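Local coordinates for SusD superfamily protein (Bacteroides vulgatus, PDB 3MYV) that probably binds polysaccharide at the bacterial outer membrane as part of a glycan-uptake system, at residues P155-V160 with E446-Y451; F128-T133 with G137-A142; G77-I82 with F122-C127; D42-D47 with F63-N68. All blocks are in the same frame, centred on the assembly; numbering follows the deposited sequence.

Contact 1. Residues P155-V160 with E446-Y451; sequences PPRSTV and EQNPGY
Arg157 reaches from the short strand 157-159 to Glu446 and Asn448 in the loop near the C terminus, and almost the whole contact is made by this one side chain. Its CB already points toward the loop, and CG continues the line while the side chain lies against Leu140 of the partner strand. Arg157 CD is the first atom to meet the loop, 3.5 Å from Glu446 O. The chain bends at this level (chi3 72°), which turns the guanidinium so that its edge faces the loop. NE takes no part in that grip, because it donates to Gly141 O on strand 140-143. Arg157 NH1 lies 2.8 Å from Glu446 O, approaching this carbonyl from above its plane, and makes a second, weak bond to Asn448 OD1. Arg157 NH2 gives the straighter bond, 2.7 Å to Asn448 OD1 at 162°, with the oxygen in the guanidinium plane, although the amide itself is turned 73° from that plane. The buried Asn448 suits its place because it has an acceptor for the arginine and a donor besides: ND2 binds Leu432 O and Phe128 O. Asn448 N donates to Gln447 OE1 at 2.8 Å and opens the type II turn, whose third residue, Gly450, has angles that call for glycine. An alanine in place of Arg157 would leave Glu446 O and Asn448 OD1 without these donors and would probably let the loop drift from the strand. With several N-H groups directed at neutral carbonyl oxygens, the arginine acts as a multiple donor that ties the strand pair to the C-terminal loop.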
loop_
_atom_site.group_PDB
_atom_site.type_symbol
_atom_site.label_atom_id
_atom_site.label_comp_id
_atom_site.label_asym_id
_atom_site.label_seq_id
_atom_site.Cartn_x
_atom_site.Cartn_y
_atom_site.Cartn_z
ATOM N N PRO A 155 8.951 15.264 -18.619
ATOM C CA PRO A 155 9.942 14.230 -18.322
ATOM C C PRO A 155 9.644 12.918 -19.036
ATOM O O PRO A 155 8.484 12.537 -19.152
ATOM C CB PRO A 155 9.832 14.048 -16.816
ATOM C CG PRO A 155 9.214 15.307 -16.300
ATOM C CD PRO A 155 8.321 15.806 -17.399
ATOM N N PRO A 156 10.681 12.237 -19.533
ATOM C CA PRO A 156 10.439 10.983 -20.217
ATOM C C PRO A 156 10.184 9.883 -19.174
ATOM O O PRO A 156 10.342 10.114 -17.989
ATOM C CB PRO A 156 11.776 10.737 -20.928
ATOM C CG PRO A 156 12.785 11.331 -19.975
ATOM C CD PRO A 156 12.113 12.596 -19.543
ATOM N N ARG A 157 9.868 8.684 -19.630
ATOM C CA ARG A 157 9.836 7.541 -18.756
ATOM C C ARG A 157 11.267 7.210 -18.363
ATOM O O ARG A 157 12.177 7.291 -19.178
ATOM C CB ARG A 157 9.170 6.354 -19.438
ATOM C CG ARG A 157 7.700 6.573 -19.778
ATOM C CD ARG A 157 7.085 5.356 -20.410
ATOM N NE ARG A 157 6.899 4.280 -19.450
ATOM C CZ ARG A 157 6.405 3.072 -19.717
ATOM N NH1 ARG A 157 6.065 2.693 -20.954
ATOM N NH2 ARG A 157 6.261 2.213 -18.725
ATOM N N SER A 158 11.473 6.885 -17.088
ATOM C CA SER A 158 12.730 6.326 -16.654
ATOM C C SER A 158 12.545 4.835 -16.360
ATOM O O SER A 158 11.408 4.370 -16.336
ATOM C CB SER A 158 13.208 7.080 -15.418
ATOM O OG SER A 158 13.802 8.293 -15.808
ATOM N N THR A 159 13.635 4.084 -16.145
ATOM C CA THR A 159 13.508 2.662 -15.823
ATOM C C THR A 159 13.036 2.506 -14.379
ATOM O O THR A 159 13.115 3.425 -13.571
ATOM C CB THR A 159 14.815 1.858 -16.014
ATOM O OG1 THR A 159 15.815 2.338 -15.105
ATOM C CG2 THR A 159 15.322 1.980 -17.469
ATOM N N VAL A 160 12.538 1.323 -14.079
ATOM C CA VAL A 160 12.169 0.949 -12.718
ATOM C C VAL A 160 13.407 1.045 -11.815
ATOM O O VAL A 160 13.335 1.619 -10.717
ATOM C CB VAL A 160 11.508 -0.464 -12.724
ATOM C CG1 VAL A 160 11.416 -1.110 -11.316
ATOM C CG2 VAL A 160 10.124 -0.356 -13.339
ATOM N N GLU A 446 7.168 5.552 -25.050
ATOM C CA GLU A 446 6.691 4.188 -25.241
ATOM C C GLU A 446 5.480 3.882 -24.387
ATOM O O GLU A 446 5.427 4.256 -23.234
ATOM C CB GLU A 446 7.793 3.200 -24.913
ATOM C CG GLU A 446 9.008 3.453 -25.761
ATOM C CD GLU A 446 9.737 2.202 -26.119
ATOM O OE1 GLU A 446 9.187 1.425 -26.922
ATOM O OE2 GLU A 446 10.863 2.013 -25.616
ATOM N N GLN A 447 4.519 3.179 -24.975
ATOM C CA GLN A 447 3.399 2.602 -24.247
ATOM C C GLN A 447 3.901 1.286 -23.661
ATOM O O GLN A 447 4.853 0.680 -24.185
ATOM C CB GLN A 447 2.207 2.390 -25.176
ATOM C CG GLN A 447 0.943 1.805 -24.540
ATOM C CD GLN A 447 0.480 2.549 -23.336
ATOM O OE1 GLN A 447 0.896 2.242 -22.209
ATOM N NE2 GLN A 447 -0.370 3.570 -23.552
ATOM N N ASN A 448 3.314 0.860 -22.557
ATOM C CA ASN A 448 3.639 -0.459 -22.023
ATOM C C ASN A 448 3.290 -1.536 -23.053
ATOM O O ASN A 448 2.315 -1.409 -23.787
ATOM C CB ASN A 448 2.954 -0.702 -20.667
ATOM C CG ASN A 448 3.739 -0.092 -19.526
ATOM O OD1 ASN A 448 4.969 -0.029 -19.593
ATOM N ND2 ASN A 448 3.050 0.380 -18.476
ATOM N N PRO A 449 4.119 -2.581 -23.127
ATOM C CA PRO A 449 3.977 -3.608 -24.167
ATOM C C PRO A 449 2.590 -4.244 -24.106
ATOM O O PRO A 449 2.019 -4.367 -23.027
ATOM C CB PRO A 449 5.054 -4.651 -23.807
ATOM C CG PRO A 449 5.615 -4.279 -22.558
ATOM C CD PRO A 449 5.242 -2.854 -22.213
ATOM N N GLY A 450 2.031 -4.581 -25.263
ATOM C CA GLY A 450 0.740 -5.257 -25.322
ATOM C C GLY A 450 -0.435 -4.319 -25.487
ATOM O O GLY A 450 -1.420 -4.659 -26.140
ATOM N N TYR A 451 -0.349 -3.132 -24.899
ATOM C CA TYR A 451 -1.435 -2.181 -24.978
ATOM C C TYR A 451 -1.453 -1.542 -26.370
ATOM O O TYR A 451 -0.409 -1.459 -27.001
ATOM C CB TYR A 451 -1.281 -1.109 -23.891
ATOM C CG TYR A 451 -1.665 -1.562 -22.501
ATOM C CD1 TYR A 451 -2.992 -1.723 -22.153
ATOM C CD2 TYR A 451 -0.696 -1.833 -21.534
ATOM C CE1 TYR A 451 -3.364 -2.123 -20.871
ATOM C CE2 TYR A 451 -1.051 -2.221 -20.252
ATOM C CZ TYR A 451 -2.390 -2.362 -19.930
ATOM O OH TYR A 451 -2.766 -2.759 -18.674
#

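Contact 2. Residues F128-T133 with G137-A142; sequences FGYPYT and GASLGA
Phe128 and Ala142 meet through their CB atoms, 4.5 Å apart, where the long helix 103-128 gives way to loop. At Gly129 the two backbones press together: its CA is 3.3 Å from Leu140 O, and a beta carbon would be tight against that oxygen and Gly141 CA, which is consistent with a glycine at this position. Tyr130 follows with its N-H, bonded to Ser139 OG at 3.2 Å. The serine holds its hydroxyl between its own N and carbonyl carbon (chi1 76°), and OG therefore also lies at the edge of the tyrosine ring, near CB. A water bridges the same two residues, donating to Tyr130 O and hydrogen-bonded to Ser139 OG at 2.7 Å. After Pro131 the chain enters the short helix 132-135. Gly137 N lies over one face of the Tyr132 ring, with Gly137 CA 3.4 Å from Tyr132 CD1, and Tyr132 O takes a weak bond from Gly137 N. Gly137 has positive phi, and a beta carbon here would collide with CD1. Here a one-turn helix turns the chain back on itself, and strand 140-143 then pairs antiparallel with strand 157-159, beside the helical part of the SusD fold.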
loop_
_atom_site.group_PDB
_atom_site.type_symbol
_atom_site.label_atom_id
_atom_site.label_comp_id
_atom_site.label_asym_id
_atom_site.label_seq_id
_atom_site.Cartn_x
_atom_site.Cartn_y
_atom_site.Cartn_z
ATOM N N PHE A 128 3.033 1.175 -12.849
ATOM C CA PHE A 128 3.317 1.382 -14.279
ATOM C C PHE A 128 4.563 0.688 -14.851
ATOM O O PHE A 128 4.734 0.656 -16.062
ATOM C CB PHE A 128 3.317 2.877 -14.616
ATOM C CG PHE A 128 1.986 3.510 -14.412
ATOM C CD1 PHE A 128 1.026 3.485 -15.432
ATOM C CD2 PHE A 128 1.649 4.091 -13.202
ATOM C CE1 PHE A 128 -0.219 4.049 -15.238
ATOM C CE2 PHE A 128 0.378 4.657 -13.006
ATOM C CZ PHE A 128 -0.549 4.624 -14.019
ATOM N N GLY A 129 5.389 0.113 -13.977
ATOM C CA GLY A 129 6.519 -0.700 -14.363
ATOM C C GLY A 129 6.407 -2.106 -13.835
ATOM O O GLY A 129 5.685 -2.367 -12.856
ATOM N N TYR A 130 7.080 -3.028 -14.528
ATOM C CA TYR A 130 7.104 -4.412 -14.122
ATOM C C TYR A 130 7.887 -4.501 -12.801
ATOM O O TYR A 130 8.726 -3.618 -12.496
ATOM C CB TYR A 130 7.730 -5.280 -15.239
ATOM C CG TYR A 130 6.804 -5.499 -16.411
ATOM C CD1 TYR A 130 6.641 -4.523 -17.393
ATOM C CD2 TYR A 130 6.063 -6.669 -16.529
ATOM C CE1 TYR A 130 5.777 -4.722 -18.458
ATOM C CE2 TYR A 130 5.207 -6.877 -17.592
ATOM C CZ TYR A 130 5.059 -5.907 -18.554
ATOM O OH TYR A 130 4.203 -6.123 -19.628
ATOM N N PRO A 131 7.602 -5.530 -11.988
ATOM C CA PRO A 131 8.305 -5.634 -10.702
ATOM C C PRO A 131 9.808 -5.563 -10.859
ATOM O O PRO A 131 10.388 -6.204 -11.753
ATOM C CB PRO A 131 7.893 -7.033 -10.190
ATOM C CG PRO A 131 6.595 -7.282 -10.840
ATOM C CD PRO A 131 6.685 -6.668 -12.191
ATOM N N TYR A 132 10.446 -4.791 -9.985
ATOM C CA TYR A 132 11.902 -4.715 -10.001
ATOM C C TYR A 132 12.546 -6.081 -10.076
ATOM O O TYR A 132 13.522 -6.280 -10.825
ATOM C CB TYR A 132 12.443 -3.970 -8.776
ATOM C CG TYR A 132 13.954 -3.959 -8.754
ATOM C CD1 TYR A 132 14.658 -2.999 -9.445
ATOM C CD2 TYR A 132 14.680 -4.956 -8.086
ATOM C CE1 TYR A 132 16.021 -2.982 -9.451
ATOM C CE2 TYR A 132 16.054 -4.955 -8.100
ATOM C CZ TYR A 132 16.725 -3.963 -8.783
ATOM O OH TYR A 132 18.100 -3.955 -8.819
ATOM N N THR A 133 12.012 -7.019 -9.288
ATOM C CA THR A 133 12.601 -8.345 -9.165
ATOM C C THR A 133 12.460 -9.176 -10.436
ATOM O O THR A 133 13.154 -10.157 -10.578
ATOM C CB THR A 133 12.005 -9.109 -7.949
ATOM O OG1 THR A 133 10.587 -8.924 -7.921
ATOM C CG2 THR A 133 12.598 -8.565 -6.664
ATOM N N GLY A 137 14.918 -4.267 -12.602
ATOM C CA GLY A 137 14.423 -2.919 -12.829
ATOM C C GLY A 137 14.672 -2.407 -14.240
ATOM O O GLY A 137 14.648 -1.194 -14.472
ATOM N N ALA A 138 14.893 -3.319 -15.175
ATOM C CA ALA A 138 15.217 -2.953 -16.543
ATOM C C ALA A 138 14.045 -2.367 -17.315
ATOM O O ALA A 138 14.267 -1.541 -18.197
ATOM C CB ALA A 138 15.821 -4.145 -17.320
ATOM N N SER A 139 12.821 -2.771 -16.986
ATOM C CA SER A 139 11.635 -2.269 -17.689
ATOM C C SER A 139 11.399 -0.800 -17.373
ATOM O O SER A 139 11.897 -0.268 -16.389
ATOM C CB SER A 139 10.390 -3.071 -17.315
ATOM O OG SER A 139 9.912 -2.716 -16.029
ATOM N N LEU A 140 10.619 -0.144 -18.219
ATOM C CA LEU A 140 10.299 1.234 -18.006
ATOM C C LEU A 140 9.293 1.363 -16.881
ATOM O O LEU A 140 8.315 0.620 -16.804
ATOM C CB LEU A 140 9.740 1.889 -19.292
ATOM C CG LEU A 140 10.696 2.011 -20.489
ATOM C CD1 LEU A 140 9.928 2.574 -21.679
ATOM C CD2 LEU A 140 11.909 2.911 -20.220
ATOM N N GLY A 141 9.550 2.330 -16.014
ATOM C CA GLY A 141 8.588 2.770 -15.036
ATOM C C GLY A 141 7.780 3.949 -15.522
ATOM O O GLY A 141 7.497 4.092 -16.705
ATOM N N ALA A 142 7.358 4.780 -14.581
ATOM C CA ALA A 142 6.692 6.021 -14.922
ATOM C C ALA A 142 7.786 7.061 -15.181
ATOM O O ALA A 142 8.973 6.819 -14.897
ATOM C CB ALA A 142 5.815 6.465 -13.772
HETATM O O HOH W 1 11.280 -3.722 -13.868
#

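Contact 3. Residues G77-I82 with F122-C127; sequences GRPFYI and FDLTRC. With EDO (1,2-ethanediol), chain I.
Leu124 and Phe80 meet because the leucine turns CG away from its carbonyl carbon (chi1 -72°), sending both methyls across to the neighbouring helix, while the phenylalanine swings its ring back toward them. The result is helix-helix packing between the start of helix 77-94 and the late turns of helix 103-128, in the helical, TPR-related part of the SusD fold. Leu124 CD1 stands over the centre of the Phe80 ring, 3.6 Å from the centroid and only 10° off the normal, a CH-pi contact. Leu124 CD2 stands beyond the rim on the same side, 3.7 Å from Phe80 CE2. Leu124 CG meets Pro79 CB at 3.9 Å. A proline is easily placed there, since in the first turn of a helix its missing N-H has no carbonyl one turn earlier to bind. Ala142 touches both Leu124 and Phe80, joining the small sheet to this apolar cluster.

On another side of helix 103-128, Asp123 and Arg126 form a salt bridge one turn apart. Arg126 sets CG between its backbone N and carbonyl carbon (chi1 61°), and NE and NH2 then grip the same oxygen side-on, NH2 at 2.7 Å from Asp123 OD1. OD2 is taken by the hydroxyls of Tyr32 and Tyr33, so both oxygens of this buried carboxylate have partners. Phe122 CE2 lies over one face of the guanidinium, which probably helps to fix its orientation. At its edge, Arg126 NH2 donates to O2 of a bound 1,2-ethanediol, probably carried in from the crystallisation liquor, at 3.1 Å.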
loop_
_atom_site.group_PDB
_atom_site.type_symbol
_atom_site.label_atom_id
_atom_site.label_comp_id
_atom_site.label_asym_id
_atom_site.label_seq_id
_atom_site.Cartn_x
_atom_site.Cartn_y
_atom_site.Cartn_z
ATOM N N GLY A 77 -2.674 10.324 -12.404
ATOM C CA GLY A 77 -2.778 11.763 -12.184
ATOM C C GLY A 77 -2.528 12.270 -10.777
ATOM O O GLY A 77 -1.881 13.313 -10.579
ATOM N N ARG A 78 -3.071 11.593 -9.784
ATOM C CA ARG A 78 -3.005 12.120 -8.428
ATOM C C ARG A 78 -1.587 12.022 -7.833
ATOM O O ARG A 78 -1.091 13.017 -7.317
ATOM C CB ARG A 78 -4.086 11.499 -7.518
ATOM C CG ARG A 78 -4.121 12.064 -6.099
ATOM C CD ARG A 78 -4.181 13.552 -6.052
ATOM N NE ARG A 78 -5.335 14.005 -6.793
ATOM C CZ ARG A 78 -6.574 14.133 -6.309
ATOM N NH1 ARG A 78 -6.869 13.930 -5.028
ATOM N NH2 ARG A 78 -7.529 14.545 -7.123
ATOM N N PRO A 79 -0.896 10.863 -7.964
ATOM C CA PRO A 79 0.477 10.874 -7.452
ATOM C C PRO A 79 1.372 11.882 -8.199
ATOM O O PRO A 79 2.243 12.483 -7.602
ATOM C CB PRO A 79 0.962 9.442 -7.713
ATOM C CG PRO A 79 -0.281 8.650 -7.553
ATOM C CD PRO A 79 -1.363 9.487 -8.197
ATOM N N PHE A 80 1.144 12.085 -9.493
ATOM C CA PHE A 80 1.963 13.061 -10.222
ATOM C C PHE A 80 1.679 14.472 -9.769
ATOM O O PHE A 80 2.600 15.269 -9.689
ATOM C CB PHE A 80 1.811 12.962 -11.739
ATOM C CG PHE A 80 2.742 11.981 -12.343
ATOM C CD1 PHE A 80 4.110 12.122 -12.190
ATOM C CD2 PHE A 80 2.262 10.871 -13.006
ATOM C CE1 PHE A 80 4.988 11.203 -12.755
ATOM C CE2 PHE A 80 3.136 9.961 -13.563
ATOM C CZ PHE A 80 4.483 10.122 -13.446
ATOM N N TYR A 81 0.406 14.772 -9.494
ATOM C CA TYR A 81 0.017 16.075 -9.013
ATOM C C TYR A 81 0.676 16.347 -7.658
ATOM O O TYR A 81 1.213 17.422 -7.426
ATOM C CB TYR A 81 -1.526 16.195 -8.924
ATOM C CG TYR A 81 -1.982 17.613 -8.626
ATOM C CD1 TYR A 81 -2.059 18.086 -7.312
ATOM C CD2 TYR A 81 -2.292 18.493 -9.656
ATOM C CE1 TYR A 81 -2.441 19.368 -7.036
ATOM C CE2 TYR A 81 -2.682 19.804 -9.380
ATOM C CZ TYR A 81 -2.748 20.223 -8.068
ATOM O OH TYR A 81 -3.124 21.499 -7.778
ATOM N N ILE A 82 0.646 15.361 -6.780
ATOM C CA ILE A 82 1.258 15.497 -5.475
ATOM C C ILE A 82 2.769 15.713 -5.590
ATOM O O ILE A 82 3.337 16.563 -4.888
ATOM C CB ILE A 82 0.918 14.293 -4.570
ATOM C CG1 ILE A 82 -0.587 14.232 -4.259
ATOM C CG2 ILE A 82 1.702 14.365 -3.237
ATOM C CD1 ILE A 82 -1.063 12.851 -3.719
ATOM N N PHE A 122 7.077 5.630 -5.695
ATOM C CA PHE A 122 7.065 4.167 -5.506
ATOM C C PHE A 122 5.783 3.550 -6.049
ATOM O O PHE A 122 5.822 2.583 -6.807
ATOM C CB PHE A 122 7.278 3.806 -4.025
ATOM C CG PHE A 122 7.079 2.330 -3.702
ATOM C CD1 PHE A 122 7.925 1.363 -4.230
ATOM C CD2 PHE A 122 6.099 1.923 -2.815
ATOM C CE1 PHE A 122 7.752 0.011 -3.910
ATOM C CE2 PHE A 122 5.935 0.581 -2.480
ATOM C CZ PHE A 122 6.775 -0.376 -3.031
ATOM N N ASP A 123 4.649 4.148 -5.695
ATOM C CA ASP A 123 3.363 3.684 -6.191
ATOM C C ASP A 123 3.279 3.749 -7.720
ATOM O O ASP A 123 2.911 2.758 -8.372
ATOM C CB ASP A 123 2.237 4.454 -5.511
ATOM C CG ASP A 123 2.028 4.008 -4.053
ATOM O OD1 ASP A 123 2.441 2.871 -3.716
ATOM O OD2 ASP A 123 1.470 4.800 -3.252
ATOM N N LEU A 124 3.709 4.866 -8.303
ATOM C CA LEU A 124 3.802 4.959 -9.772
ATOM C C LEU A 124 4.669 3.869 -10.379
ATOM O O LEU A 124 4.346 3.347 -11.455
ATOM C CB LEU A 124 4.319 6.324 -10.229
ATOM C CG LEU A 124 3.332 7.485 -10.053
ATOM C CD1 LEU A 124 4.060 8.862 -10.100
ATOM C CD2 LEU A 124 2.186 7.417 -11.076
ATOM N N THR A 125 5.751 3.536 -9.699
ATOM C CA THR A 125 6.682 2.537 -10.188
ATOM C C THR A 125 6.054 1.150 -10.135
ATOM O O THR A 125 6.150 0.375 -11.101
ATOM C CB THR A 125 7.997 2.581 -9.416
ATOM O OG1 THR A 125 8.539 3.923 -9.450
ATOM C CG2 THR A 125 8.988 1.582 -9.988
ATOM N N ARG A 126 5.411 0.807 -9.020
ATOM C CA ARG A 126 4.795 -0.530 -8.968
ATOM C C ARG A 126 3.493 -0.681 -9.774
ATOM O O ARG A 126 3.088 -1.809 -10.069
ATOM C CB ARG A 126 4.642 -1.041 -7.547
ATOM C CG ARG A 126 3.764 -0.208 -6.655
ATOM C CD ARG A 126 3.793 -0.839 -5.273
ATOM N NE ARG A 126 3.136 0.033 -4.321
ATOM C CZ ARG A 126 2.685 -0.314 -3.116
ATOM N NH1 ARG A 126 2.732 -1.555 -2.698
ATOM N NH2 ARG A 126 2.126 0.605 -2.338
ATOM N N CYS A 127 2.825 0.432 -10.087
ATOM C CA CYS A 127 1.652 0.404 -10.935
ATOM C C CYS A 127 1.972 0.458 -12.444
ATOM O O CYS A 127 1.246 -0.148 -13.236
ATOM C CB CYS A 127 0.709 1.531 -10.566
ATOM S SG CYS A 127 -0.035 1.348 -8.963
HETATM C C1 EDO I . -1.013 0.202 0.349
HETATM O O1 EDO I . -0.617 -1.039 -0.220
HETATM C C2 EDO I . 0.100 0.773 1.233
HETATM O O2 EDO I . 1.103 1.509 0.453
#

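Contact 4. Residues D42-D47 with F63-N68; sequences DMKGDD and FNHRPN
Lys44 and Phe63 bring their CA atoms to 7.6 Å, Lys44 near the end of the helix that begins at 36 and Phe63 with positive phi (44°) as the C-prime residue of the Schellman motif ending helix 56-61. The lysine runs nearly straight from CB to CE, with CB and CG each 3.6 Å from Phe63 CZ, and only its last torsion bends (chi4 -69°). That bend brings NZ over one face of the phenylalanine, 3.3 Å from the ring centroid and somewhat toward the rim near CD2, in a cation-pi contact. His65 comes to meet Lys44 from the opposite direction, edge on, and Lys44 NZ donates to His65 NE2 at 2.9 Å, close to the imidazole plane. The bond of His65 ND1 to Leu70 O fits NE2 acting as acceptor, and the ammonium beside it would probably disfavour a second proton on the ring. NZ also bonds to Cys60 O, so a buried charge is met by a ring face, a ring nitrogen and a carbonyl. A leucine here could still touch Phe63, but His65 NE2 and Cys60 O would lose their donor and the imidazole would probably be freer to turn. Phe398 of helix 397-403 touches both Lys44 and Phe63, while the selenomethionine Met43 packs on helix 56-61 and strand 48-50, which wedges the contact among these elements.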
loop_
_atom_site.group_PDB
_atom_site.type_symbol
_atom_site.label_atom_id
_atom_site.label_comp_id
_atom_site.label_asym_id
_atom_site.label_seq_id
_atom_site.Cartn_x
_atom_site.Cartn_y
_atom_site.Cartn_z
ATOM N N ASP A 42 -5.710 -5.396 -3.831
ATOM C CA ASP A 42 -6.507 -6.534 -3.374
ATOM C C ASP A 42 -7.273 -7.218 -4.501
ATOM O O ASP A 42 -7.298 -8.450 -4.585
ATOM C CB ASP A 42 -7.489 -6.084 -2.297
ATOM C CG ASP A 42 -6.804 -5.829 -0.958
ATOM O OD1 ASP A 42 -6.374 -6.815 -0.359
ATOM O OD2 ASP A 42 -6.725 -4.659 -0.519
HETATM N N MSE A 43 -7.920 -6.434 -5.376
HETATM C CA MSE A 43 -8.795 -7.025 -6.379
HETATM C C MSE A 43 -8.027 -7.802 -7.441
HETATM O O MSE A 43 -8.590 -8.683 -8.085
HETATM C CB MSE A 43 -9.698 -5.976 -7.032
HETATM C CG MSE A 43 -10.686 -5.338 -6.005
HETATM SE SE MSE A 43 -12.070 -6.569 -5.439
HETATM C CE MSE A 43 -12.379 -5.797 -3.715
ATOM N N LYS A 44 -6.744 -7.496 -7.594
ATOM C CA LYS A 44 -5.868 -8.179 -8.552
ATOM C C LYS A 44 -5.183 -9.437 -7.999
ATOM O O LYS A 44 -4.516 -10.193 -8.740
ATOM C CB LYS A 44 -4.831 -7.167 -9.087
ATOM C CG LYS A 44 -5.468 -6.044 -9.868
ATOM C CD LYS A 44 -4.495 -5.006 -10.427
ATOM C CE LYS A 44 -5.199 -4.077 -11.427
ATOM N NZ LYS A 44 -5.554 -4.816 -12.666
ATOM N N GLY A 45 -5.313 -9.643 -6.697
ATOM C CA GLY A 45 -4.833 -10.858 -6.056
ATOM C C GLY A 45 -5.824 -12.024 -6.134
ATOM O O GLY A 45 -6.737 -12.041 -6.972
ATOM N N ASP A 46 -5.628 -12.989 -5.241
ATOM C CA ASP A 46 -6.489 -14.177 -5.158
ATOM C C ASP A 46 -7.412 -14.195 -3.942
ATOM O O ASP A 46 -8.201 -15.151 -3.752
ATOM C CB ASP A 46 -5.612 -15.443 -5.174
ATOM C CG ASP A 46 -4.636 -15.489 -4.023
ATOM O OD1 ASP A 46 -4.499 -14.475 -3.323
ATOM O OD2 ASP A 46 -4.007 -16.541 -3.828
ATOM N N ASP A 47 -7.329 -13.155 -3.106
ATOM C CA ASP A 47 -8.055 -13.149 -1.815
ATOM C C ASP A 47 -9.288 -12.267 -1.749
ATOM O O ASP A 47 -10.130 -12.441 -0.849
ATOM C CB ASP A 47 -7.119 -12.737 -0.680
ATOM C CG ASP A 47 -6.075 -13.808 -0.365
ATOM O OD1 ASP A 47 -6.413 -15.009 -0.494
ATOM O OD2 ASP A 47 -4.940 -13.428 0.019
ATOM N N PHE A 63 -8.933 -6.670 -14.800
ATOM C CA PHE A 63 -7.825 -6.063 -15.589
ATOM C C PHE A 63 -8.343 -5.331 -16.840
ATOM O O PHE A 63 -7.738 -5.378 -17.897
ATOM C CB PHE A 63 -6.730 -7.083 -15.943
ATOM C CG PHE A 63 -5.939 -7.557 -14.737
ATOM C CD1 PHE A 63 -6.535 -8.374 -13.772
ATOM C CD2 PHE A 63 -4.604 -7.170 -14.556
ATOM C CE1 PHE A 63 -5.814 -8.792 -12.613
ATOM C CE2 PHE A 63 -3.857 -7.596 -13.421
ATOM C CZ PHE A 63 -4.467 -8.401 -12.444
ATOM N N ASN A 64 -9.455 -4.615 -16.668
ATOM C CA ASN A 64 -10.091 -3.879 -17.756
ATOM C C ASN A 64 -9.534 -2.453 -17.747
ATOM O O ASN A 64 -10.093 -1.570 -17.101
ATOM C CB ASN A 64 -11.617 -3.870 -17.565
ATOM C CG ASN A 64 -12.329 -3.044 -18.609
ATOM O OD1 ASN A 64 -11.723 -2.619 -19.583
ATOM N ND2 ASN A 64 -13.609 -2.774 -18.389
ATOM N N HIS A 65 -8.403 -2.276 -18.421
ATOM C CA HIS A 65 -7.682 -1.002 -18.459
ATOM C C HIS A 65 -7.261 -0.706 -19.896
ATOM O O HIS A 65 -6.791 -1.592 -20.604
ATOM C CB HIS A 65 -6.415 -1.056 -17.612
ATOM C CG HIS A 65 -6.622 -1.604 -16.247
ATOM N ND1 HIS A 65 -7.329 -0.923 -15.283
ATOM C CD2 HIS A 65 -6.175 -2.743 -15.662
ATOM C CE1 HIS A 65 -7.352 -1.644 -14.174
ATOM N NE2 HIS A 65 -6.658 -2.752 -14.377
ATOM N N ARG A 66 -7.379 0.547 -20.307
ATOM C CA ARG A 66 -6.862 0.930 -21.623
ATOM C C ARG A 66 -6.317 2.357 -21.657
ATOM O O ARG A 66 -6.613 3.164 -20.772
ATOM C CB ARG A 66 -7.923 0.710 -22.688
ATOM C CG ARG A 66 -9.196 1.422 -22.431
ATOM C CD ARG A 66 -10.273 1.010 -23.438
ATOM N NE ARG A 66 -11.147 2.143 -23.704
ATOM C CZ ARG A 66 -12.239 2.454 -23.007
ATOM N NH1 ARG A 66 -12.648 1.694 -21.988
ATOM N NH2 ARG A 66 -12.941 3.527 -23.344
ATOM N N PRO A 67 -5.458 2.653 -22.645
ATOM C CA PRO A 67 -4.796 3.955 -22.640
ATOM C C PRO A 67 -5.748 5.165 -22.594
ATOM O O PRO A 67 -5.430 6.153 -21.936
ATOM C CB PRO A 67 -3.984 3.920 -23.943
ATOM C CG PRO A 67 -3.682 2.503 -24.122
ATOM C CD PRO A 67 -4.894 1.768 -23.669
ATOM N N ASN A 68 -6.914 5.085 -23.244
ATOM C CA ASN A 68 -7.883 6.187 -23.207
ATOM C C ASN A 68 -8.859 6.140 -22.037
ATOM O O ASN A 68 -9.701 7.032 -21.902
ATOM C CB ASN A 68 -8.619 6.358 -24.559
ATOM C CG ASN A 68 -9.620 5.242 -24.862
ATOM O OD1 ASN A 68 -9.894 4.369 -24.032
ATOM N ND2 ASN A 68 -10.196 5.294 -26.062
#

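From the N terminus, the contacts close in series, without nesting or crossing. Contact 4 comes first, closing the short excursion through strand 48-50 and helix 56-61. Contact 3 then brings helix 103-128 back against helix 77-94, and contact 2 follows at once, reversing the chain into strand 140-143. Contact 1 makes the long closure, spanning some 286 residues to bring the C-terminal loop to strand 157-159. Contacts 1 and 2 share the two-stranded sheet, where Ser158 O meets Gly141 N. Ala142 joins contact 2 to contact 3, and Val160 meets Thr125 between contacts 1 and 3. Contact 4 reaches contact 1 through Pro67 and Gln447.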